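Side-chain contacts in SEC-C motif domain protein (Psychrobacter arcticus, PDB 2I9W), which is of unknown function but binds two zinc ions and joins zinc-binding motifs at its two ends to a cystatin-like (NTF2-like) middle domain: residues Leu3-Thr8 with Cys29-His34; Thr8-Ile13 with Ala63-Lys68. All blocks are in the same frame, centred on the assembly; numbering follows the deposited sequence.

Interaction 1 (Leu3-Thr8 with Cys29-His34); sequences LFSIQT and CCQPYH. With ZN (zinc ion), chain B.
Gln31 reaches Ser5 with its chain fully stretched: CG stands anti to the backbone N (chi1 -174°) and chi2 is likewise trans, which carries the amide off the first turn of helix 31-39 to the 3-10 turn of residues 3-5. Ser5 meets it with OG turned beside its own backbone N (chi1 -69°). The hydroxyl donates to Gln31, Ser5 OG lying 3.0 Å from Gln31 OE1. It comes in from the side of the carbonyl, at a C=O...OG angle of 106°, and somewhat out of the amide plane, a bent approach that also leaves Ser5 OG 3.4 Å from Gln31 NE2. Gln31 NE2 also makes a weak hydrogen bond to Asp35 OD2. Cutting Gln31 back to an alanine is likely to leave the Ser5 hydroxyl without this acceptor and the two turns without their side-chain link. Directly before Gln31, Cys29 SG and Cys30 SG bind the zinc ion, whose coordination Cys9 and Cys11 complete. The contact itself lies near the surface, where the N-terminal turn meets the start of helix 31-39, while Cys30 and His34 of that segment lean on Ser62 of helix 53-66.

Interaction 2 (Thr8-Ile13 with Ala63-Lys68); sequences TCPCQI and AFVLVK. With ZN (zinc ion), chain B.
The zinc site of the N-terminal YchJ domain, a four-cysteine centre, meets the NTF2-like middle domain here, and Pro10 helps to bridge them. It sits between two zinc ligands in a Cys-Pro-Cys sequence: Cys9 SG binds the zinc ion at 2.3 Å and Cys11 SG at 2.4 Å, with Cys29 and Cys30 supplying the other two thiolates. The two sulfurs reach the metal by different chi1 torsions. Cys9 SG is anti to its backbone N, whereas Cys11 SG lies between the backbone N and the carbonyl carbon (chi1 85°); both point at the same ion, while the Pro10 ring between them is turned to helix 53-66. The backbone from Pro10 to Gln12 is a short 3-10 turn, in which Gln12 N bonds to Cys9 O.

The ring presents CB and CG to the last helical turn. Val65 takes it on its branch point and both methyls: Pro10 CB is 3.8 Å from Val65 CB, and Val65 CG1 touches Pro10 CB and CG alike. Leu66 meets the neighbouring corner of the ring, its side chain crossing at about a right angle. The contact is wholly apolar, and Tyr61 and Ser62 of the same helix also touch Pro10, while Val65 goes on to Trp98 of strand 97-107. Just past the contact the helix closes in a Schellman motif, with Val67 at positive phi (65°) and Lys68 N bonded back to Ala63 O. On the leucine side, Pro10 CG stands 3.9 Å from Leu66 CG, with both Leu66 methyls only slightly farther from that same ring carbon.

Interactions 1 and 2 lie on the same side of the chain's centre, about 8 Å apart between centres, and each supplies two of the four thiolates around one zinc ion. They meet there, Cys30 CB packing against Cys9 SG. Interaction 1 is the outer contact, a single polar side-chain bond at the surface that ties two parts of the N-terminal zinc-binding domain to each other. Interaction 2 lies deeper and is partly buried; its apolar packing sets that domain against helix 53-66 of the middle domain. Their segments alternate along the chain, and the loop carrying Cys9 and Cys11 is joined through the metal to the Cys29-Cys30 pair leading into helix 31-39 and through Pro10 to helix 53-66.

Interaction 1 (Leu3-Thr8 with Cys29-His34)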
ATOM      1  N   LEU A   3       1.143 -18.901  12.979  1.00 30.30           N
ATOM      2  CA  LEU A   3      -0.243 -19.385  12.893  1.00 31.62           C
ATOM      3  C   LEU A   3      -1.234 -18.280  12.428  1.00 31.30           C
ATOM      4  O   LEU A   3      -2.443 -18.525  12.323  1.00 31.13           O
ATOM      5  CB  LEU A   3      -0.669 -20.030  14.213  1.00 34.77           C
ATOM      6  CG  LEU A   3      -0.042 -21.411  14.500  1.00 38.14           C
ATOM      7  CD1 LEU A   3      -0.171 -21.819  15.981  1.00 46.66           C
ATOM      8  CD2 LEU A   3      -0.661 -22.485  13.607  1.00 39.54           C
ATOM      9  N   PHE A   4      -0.731 -17.078  12.115  1.00 30.86           N
ATOM     10  CA  PHE A   4      -1.579 -16.062  11.469  1.00 31.67           C
ATOM     11  C   PHE A   4      -2.012 -16.493  10.102  1.00 29.92           C
ATOM     12  O   PHE A   4      -3.050 -16.034   9.638  1.00 27.18           O
ATOM     13  CB  PHE A   4      -0.927 -14.672  11.368  1.00 31.96           C
ATOM     14  CG  PHE A   4      -1.151 -13.833  12.573  1.00 33.15           C
ATOM     15  CD1 PHE A   4      -2.441 -13.495  12.961  1.00 38.79           C
ATOM     16  CD2 PHE A   4      -0.078 -13.401  13.344  1.00 37.54           C
ATOM     17  CE1 PHE A   4      -2.666 -12.740  14.094  1.00 43.04           C
ATOM     18  CE2 PHE A   4      -0.286 -12.642  14.484  1.00 39.06           C
ATOM     19  CZ  PHE A   4      -1.592 -12.310  14.866  1.00 42.40           C
ATOM     20  N   SER A   5      -1.233 -17.389   9.479  1.00 28.19           N
ATOM     21  CA  SER A   5      -1.623 -18.022   8.220  1.00 26.10           C
ATOM     22  C   SER A   5      -3.024 -18.534   8.233  1.00 27.24           C
ATOM     23  O   SER A   5      -3.707 -18.419   7.246  1.00 26.66           O
ATOM     24  CB  SER A   5      -0.692 -19.182   7.902  1.00 26.97           C
ATOM     25  OG  SER A   5       0.585 -18.699   7.595  1.00 33.36           O
ATOM     26  N   ILE A   6      -3.451 -19.120   9.352  1.00 26.83           N
ATOM     27  CA  ILE A   6      -4.759 -19.733   9.425  1.00 28.04           C
ATOM     28  C   ILE A   6      -5.813 -18.896  10.172  1.00 28.87           C
ATOM     29  O   ILE A   6      -6.923 -19.363  10.450  1.00 31.44           O
ATOM     30  CB  ILE A   6      -4.650 -21.220   9.934  1.00 27.05           C
ATOM     31  CG1 ILE A   6      -4.287 -21.313  11.414  1.00 29.96           C
ATOM     32  CG2 ILE A   6      -3.649 -22.004   9.045  1.00 29.30           C
ATOM     33  CD1 ILE A   6      -4.514 -22.746  11.972  1.00 24.19           C
ATOM     34  N   GLN A   7      -5.502 -17.627  10.412  1.00 30.65           N
ATOM     35  CA  GLN A   7      -6.515 -16.688  10.887  1.00 30.96           C
ATOM     36  C   GLN A   7      -6.870 -15.710   9.798  1.00 28.25           C
ATOM     37  O   GLN A   7      -6.178 -15.638   8.783  1.00 22.67           O
ATOM     38  CB  GLN A   7      -6.042 -15.941  12.121  1.00 34.55           C
ATOM     39  CG  GLN A   7      -5.935 -16.841  13.344  1.00 41.03           C
ATOM     40  CD  GLN A   7      -7.285 -17.295  13.905  1.00 44.10           C
ATOM     41  OE1 GLN A   7      -8.256 -16.528  13.934  1.00 44.39           O
ATOM     42  NE2 GLN A   7      -7.334 -18.532  14.378  1.00 46.09           N
ATOM     43  N   THR A   8      -7.991 -15.018  10.007  1.00 25.50           N
ATOM     44  CA  THR A   8      -8.496 -14.053   9.065  1.00 24.35           C
ATOM     45  C   THR A   8      -7.354 -13.108   8.655  1.00 21.44           C
ATOM     46  O   THR A   8      -6.590 -12.563   9.487  1.00 20.05           O
ATOM     47  CB  THR A   8      -9.746 -13.303   9.625  1.00 24.50           C
ATOM     48  OG1 THR A   8     -10.750 -14.254  10.047  1.00 22.99           O
ATOM     49  CG2 THR A   8     -10.328 -12.356   8.623  1.00 22.79           C
ATOM     50  N   CYS A  29      -4.943 -14.980   1.118  1.00 20.60           N
ATOM     51  CA  CYS A  29      -5.173 -13.576   0.750  1.00 19.96           C
ATOM     52  C   CYS A  29      -3.827 -12.836   0.556  1.00 19.63           C
ATOM     53  O   CYS A  29      -3.229 -12.941  -0.515  1.00 18.81           O
ATOM     54  CB  CYS A  29      -6.097 -12.887   1.784  1.00 19.13           C
ATOM     55  SG  CYS A  29      -6.658 -11.216   1.330  1.00 19.96           S
ATOM     56  N   CYS A  30      -3.311 -12.152   1.603  1.00 16.32           N
ATOM     57  CA  CYS A  30      -2.136 -11.303   1.449  1.00 17.07           C
ATOM     58  C   CYS A  30      -0.801 -12.069   1.530  1.00 15.33           C
ATOM     59  O   CYS A  30       0.224 -11.593   1.019  1.00 14.75           O
ATOM     60  CB  CYS A  30      -2.202 -10.212   2.520  1.00 18.76           C
ATOM     61  SG  CYS A  30      -3.436  -8.875   2.191  1.00 18.18           S
ATOM     62  N   GLN A  31      -0.788 -13.238   2.199  1.00 17.92           N
ATOM     63  CA  GLN A  31       0.488 -13.895   2.496  1.00 18.03           C
ATOM     64  C   GLN A  31       1.307 -14.195   1.227  1.00 18.87           C
ATOM     65  O   GLN A  31       2.487 -13.981   1.213  1.00 18.35           O
ATOM     66  CB  GLN A  31       0.286 -15.166   3.324  1.00 19.74           C
ATOM     67  CG  GLN A  31       1.585 -15.763   3.738  1.00 21.58           C
ATOM     68  CD  GLN A  31       1.398 -16.979   4.619  1.00 24.26           C
ATOM     69  OE1 GLN A  31       0.280 -17.384   4.929  1.00 28.73           O
ATOM     70  NE2 GLN A  31       2.498 -17.553   5.029  1.00 30.04           N
ATOM     71  N   PRO A  32       0.670 -14.683   0.136  1.00 17.77           N
ATOM     72  CA  PRO A  32       1.468 -14.913  -1.078  1.00 19.08           C
ATOM     73  C   PRO A  32       2.259 -13.690  -1.614  1.00 17.82           C
ATOM     74  O   PRO A  32       3.350 -13.836  -2.178  1.00 17.28           O
ATOM     75  CB  PRO A  32       0.408 -15.382  -2.101  1.00 20.39           C
ATOM     76  CG  PRO A  32      -0.683 -15.946  -1.248  1.00 21.80           C
ATOM     77  CD  PRO A  32      -0.742 -15.066  -0.043  1.00 19.08           C
ATOM     78  N   TYR A  33       1.692 -12.506  -1.420  1.00 17.08           N
ATOM     79  CA  TYR A  33       2.249 -11.273  -1.908  1.00 18.43           C
ATOM     80  C   TYR A  33       3.388 -10.896  -0.994  1.00 17.74           C
ATOM     81  O   TYR A  33       4.430 -10.474  -1.459  1.00 16.57           O
ATOM     82  CB  TYR A  33       1.150 -10.197  -2.004  1.00 18.25           C
ATOM     83  CG  TYR A  33       0.127 -10.631  -2.998  1.00 17.95           C
ATOM     84  CD1 TYR A  33       0.349 -10.453  -4.355  1.00 22.35           C
ATOM     85  CD2 TYR A  33      -0.995 -11.320  -2.611  1.00 18.02           C
ATOM     86  CE1 TYR A  33      -0.534 -10.915  -5.281  1.00 22.31           C
ATOM     87  CE2 TYR A  33      -1.885 -11.827  -3.537  1.00 23.77           C
ATOM     88  CZ  TYR A  33      -1.637 -11.618  -4.877  1.00 25.98           C
ATOM     89  OH  TYR A  33      -2.514 -12.069  -5.834  1.00 29.21           O
ATOM     90  N   HIS A  34       3.189 -10.999   0.312  1.00 17.51           N
ATOM     91  CA  HIS A  34       4.270 -10.646   1.228  1.00 16.28           C
ATOM     92  C   HIS A  34       5.454 -11.624   0.956  1.00 16.49           C
ATOM     93  O   HIS A  34       6.594 -11.231   0.761  1.00 20.59           O
ATOM     94  CB  HIS A  34       3.828 -10.795   2.665  1.00 18.02           C
ATOM     95  CG  HIS A  34       2.793  -9.803   3.090  1.00 14.90           C
ATOM     96  ND1 HIS A  34       1.967  -9.995   4.178  1.00 15.91           N
ATOM     97  CD2 HIS A  34       2.388  -8.654   2.515  1.00 12.47           C
ATOM     98  CE1 HIS A  34       1.163  -8.953   4.294  1.00 23.03           C
ATOM     99  NE2 HIS A  34       1.403  -8.123   3.292  1.00 16.30           N
TER
HETATM  100 ZN    ZN B 200      -5.511  -9.819   2.798  1.00 17.46          ZN

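Interaction 2 (Thr8-Ile13 with Ala63-Lys68)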
ATOM      1  N   THR A   8      -7.991 -15.018  10.007  1.00 25.50           N
ATOM      2  CA  THR A   8      -8.496 -14.053   9.065  1.00 24.35           C
ATOM      3  C   THR A   8      -7.354 -13.108   8.655  1.00 21.44           C
ATOM      4  O   THR A   8      -6.590 -12.563   9.487  1.00 20.05           O
ATOM      5  CB  THR A   8      -9.746 -13.303   9.625  1.00 24.50           C
ATOM      6  OG1 THR A   8     -10.750 -14.254  10.047  1.00 22.99           O
ATOM      7  CG2 THR A   8     -10.328 -12.356   8.623  1.00 22.79           C
ATOM      8  N   CYS A   9      -7.219 -12.932   7.363  1.00 17.50           N
ATOM      9  CA  CYS A   9      -6.248 -11.972   6.845  1.00 19.10           C
ATOM     10  C   CYS A   9      -6.519 -10.587   7.459  1.00 17.81           C
ATOM     11  O   CYS A   9      -7.672 -10.167   7.563  1.00 19.14           O
ATOM     12  CB  CYS A   9      -6.299 -11.877   5.341  1.00 17.42           C
ATOM     13  SG  CYS A   9      -4.862 -10.988   4.701  1.00 18.79           S
ATOM     14  N   PRO A  10      -5.475  -9.863   7.882  1.00 19.89           N
ATOM     15  CA  PRO A  10      -5.823  -8.569   8.467  1.00 18.94           C
ATOM     16  C   PRO A  10      -6.691  -7.692   7.584  1.00 20.93           C
ATOM     17  O   PRO A  10      -7.575  -7.027   8.105  1.00 23.12           O
ATOM     18  CB  PRO A  10      -4.474  -7.938   8.774  1.00 20.25           C
ATOM     19  CG  PRO A  10      -3.557  -9.073   8.961  1.00 19.59           C
ATOM     20  CD  PRO A  10      -4.038 -10.151   8.018  1.00 20.22           C
ATOM     21  N   CYS A  11      -6.478  -7.707   6.269  1.00 17.74           N
ATOM     22  CA  CYS A  11      -7.238  -6.822   5.363  1.00 18.89           C
ATOM     23  C   CYS A  11      -8.698  -7.184   5.230  1.00 20.63           C
ATOM     24  O   CYS A  11      -9.474  -6.409   4.653  1.00 21.43           O
ATOM     25  CB  CYS A  11      -6.611  -6.744   3.967  1.00 17.85           C
ATOM     26  SG  CYS A  11      -7.098  -8.048   2.881  1.00 20.58           S
ATOM     27  N   GLN A  12      -9.057  -8.365   5.734  1.00 19.47           N
ATOM     28  CA  GLN A  12     -10.413  -8.884   5.684  1.00 23.03           C
ATOM     29  C   GLN A  12     -11.202  -8.564   6.949  1.00 20.93           C
ATOM     30  O   GLN A  12     -12.389  -8.878   7.014  1.00 22.82           O
ATOM     31  CB  GLN A  12     -10.402 -10.396   5.498  1.00 23.68           C
ATOM     32  CG  GLN A  12      -9.731 -10.835   4.235  1.00 24.12           C
ATOM     33  CD  GLN A  12     -10.623 -10.757   3.039  1.00 35.96           C
ATOM     34  OE1 GLN A  12     -11.693 -11.369   3.011  1.00 34.11           O
ATOM     35  NE2 GLN A  12     -10.180 -10.033   2.014  1.00 34.65           N
ATOM     36  N   ILE A  13     -10.549  -7.966   7.941  1.00 19.88           N
ATOM     37  CA  ILE A  13     -11.226  -7.495   9.142  1.00 21.91           C
ATOM     38  C   ILE A  13     -11.832  -6.103   8.896  1.00 22.29           C
ATOM     39  O   ILE A  13     -11.130  -5.131   8.698  1.00 21.44           O
ATOM     40  CB  ILE A  13     -10.243  -7.535  10.341  1.00 20.95           C
ATOM     41  CG1 ILE A  13      -9.921  -9.019  10.619  1.00 27.06           C
ATOM     42  CG2 ILE A  13     -10.901  -6.902  11.599  1.00 25.16           C
ATOM     43  CD1 ILE A  13      -8.681  -9.255  11.335  1.00 27.87           C
ATOM     44  N   ALA A  63       0.603  -5.700   5.926  1.00 18.09           N
ATOM     45  CA  ALA A  63       2.030  -5.609   6.299  1.00 20.17           C
ATOM     46  C   ALA A  63       2.201  -4.689   7.521  1.00 21.78           C
ATOM     47  O   ALA A  63       3.074  -4.916   8.313  1.00 23.20           O
ATOM     48  CB  ALA A  63       2.875  -5.130   5.090  1.00 19.35           C
ATOM     49  N   PHE A  64       1.363  -3.665   7.671  1.00 17.93           N
ATOM     50  CA  PHE A  64       1.378  -2.830   8.902  1.00 20.14           C
ATOM     51  C   PHE A  64       0.988  -3.694  10.100  1.00 19.10           C
ATOM     52  O   PHE A  64       1.704  -3.789  11.107  1.00 19.97           O
ATOM     53  CB  PHE A  64       0.421  -1.640   8.771  1.00 19.10           C
ATOM     54  CG  PHE A  64       0.901  -0.580   7.797  1.00 22.60           C
ATOM     55  CD1 PHE A  64       2.226  -0.168   7.844  1.00 30.99           C
ATOM     56  CD2 PHE A  64       0.053   0.024   6.906  1.00 37.79           C
ATOM     57  CE1 PHE A  64       2.703   0.809   6.988  1.00 35.97           C
ATOM     58  CE2 PHE A  64       0.545   1.007   6.031  1.00 31.95           C
ATOM     59  CZ  PHE A  64       1.871   1.363   6.088  1.00 32.77           C
ATOM     60  N   VAL A  65      -0.142  -4.388   9.962  1.00 19.43           N
ATOM     61  CA  VAL A  65      -0.682  -5.173  11.072  1.00 21.43           C
ATOM     62  C   VAL A  65       0.300  -6.259  11.518  1.00 20.24           C
ATOM     63  O   VAL A  65       0.530  -6.429  12.741  1.00 21.65           O
ATOM     64  CB  VAL A  65      -2.039  -5.810  10.683  1.00 20.74           C
ATOM     65  CG1 VAL A  65      -2.539  -6.747  11.853  1.00 19.98           C
ATOM     66  CG2 VAL A  65      -3.034  -4.749  10.348  1.00 20.00           C
ATOM     67  N   LEU A  66       0.893  -6.963  10.544  1.00 18.22           N
ATOM     68  CA  LEU A  66       1.776  -8.099  10.809  1.00 20.11           C
ATOM     69  C   LEU A  66       3.246  -7.711  10.992  1.00 21.11           C
ATOM     70  O   LEU A  66       4.076  -8.554  11.318  1.00 24.32           O
ATOM     71  CB  LEU A  66       1.632  -9.164   9.719  1.00 24.53           C
ATOM     72  CG  LEU A  66       0.204  -9.759   9.544  1.00 20.96           C
ATOM     73  CD1 LEU A  66       0.121 -10.674   8.301  1.00 19.98           C
ATOM     74  CD2 LEU A  66      -0.332 -10.521  10.800  1.00 23.63           C
ATOM     75  N   VAL A  67       3.543  -6.423  10.826  1.00 20.00           N
ATOM     76  CA  VAL A  67       4.893  -5.813  11.076  1.00 21.40           C
ATOM     77  C   VAL A  67       5.934  -6.375  10.097  1.00 21.06           C
ATOM     78  O   VAL A  67       6.895  -7.060  10.470  1.00 21.65           O
ATOM     79  CB  VAL A  67       5.393  -5.841  12.560  1.00 22.10           C
ATOM     80  CG1 VAL A  67       6.619  -4.926  12.692  1.00 18.62           C
ATOM     81  CG2 VAL A  67       4.299  -5.403  13.536  1.00 20.19           C
ATOM     82  N   LYS A  68       5.683  -6.080   8.829  1.00 21.05           N
ATOM     83  CA  LYS A  68       6.532  -6.462   7.696  1.00 21.25           C
ATOM     84  C   LYS A  68       6.998  -5.180   6.997  1.00 19.68           C
ATOM     85  O   LYS A  68       6.520  -4.801   5.904  1.00 20.89           O
ATOM     86  CB  LYS A  68       5.759  -7.372   6.766  1.00 21.74           C
ATOM     87  CG  LYS A  68       5.342  -8.643   7.519  1.00 28.02           C
ATOM     88  CD  LYS A  68       4.823  -9.687   6.621  1.00 27.94           C
ATOM     89  CE  LYS A  68       4.419 -10.903   7.433  1.00 33.43           C
ATOM     90  NZ  LYS A  68       5.515 -11.884   7.494  1.00 36.15           N
TER
HETATM   91 ZN    ZN B 200      -5.511  -9.819   2.798  1.00 17.46          ZN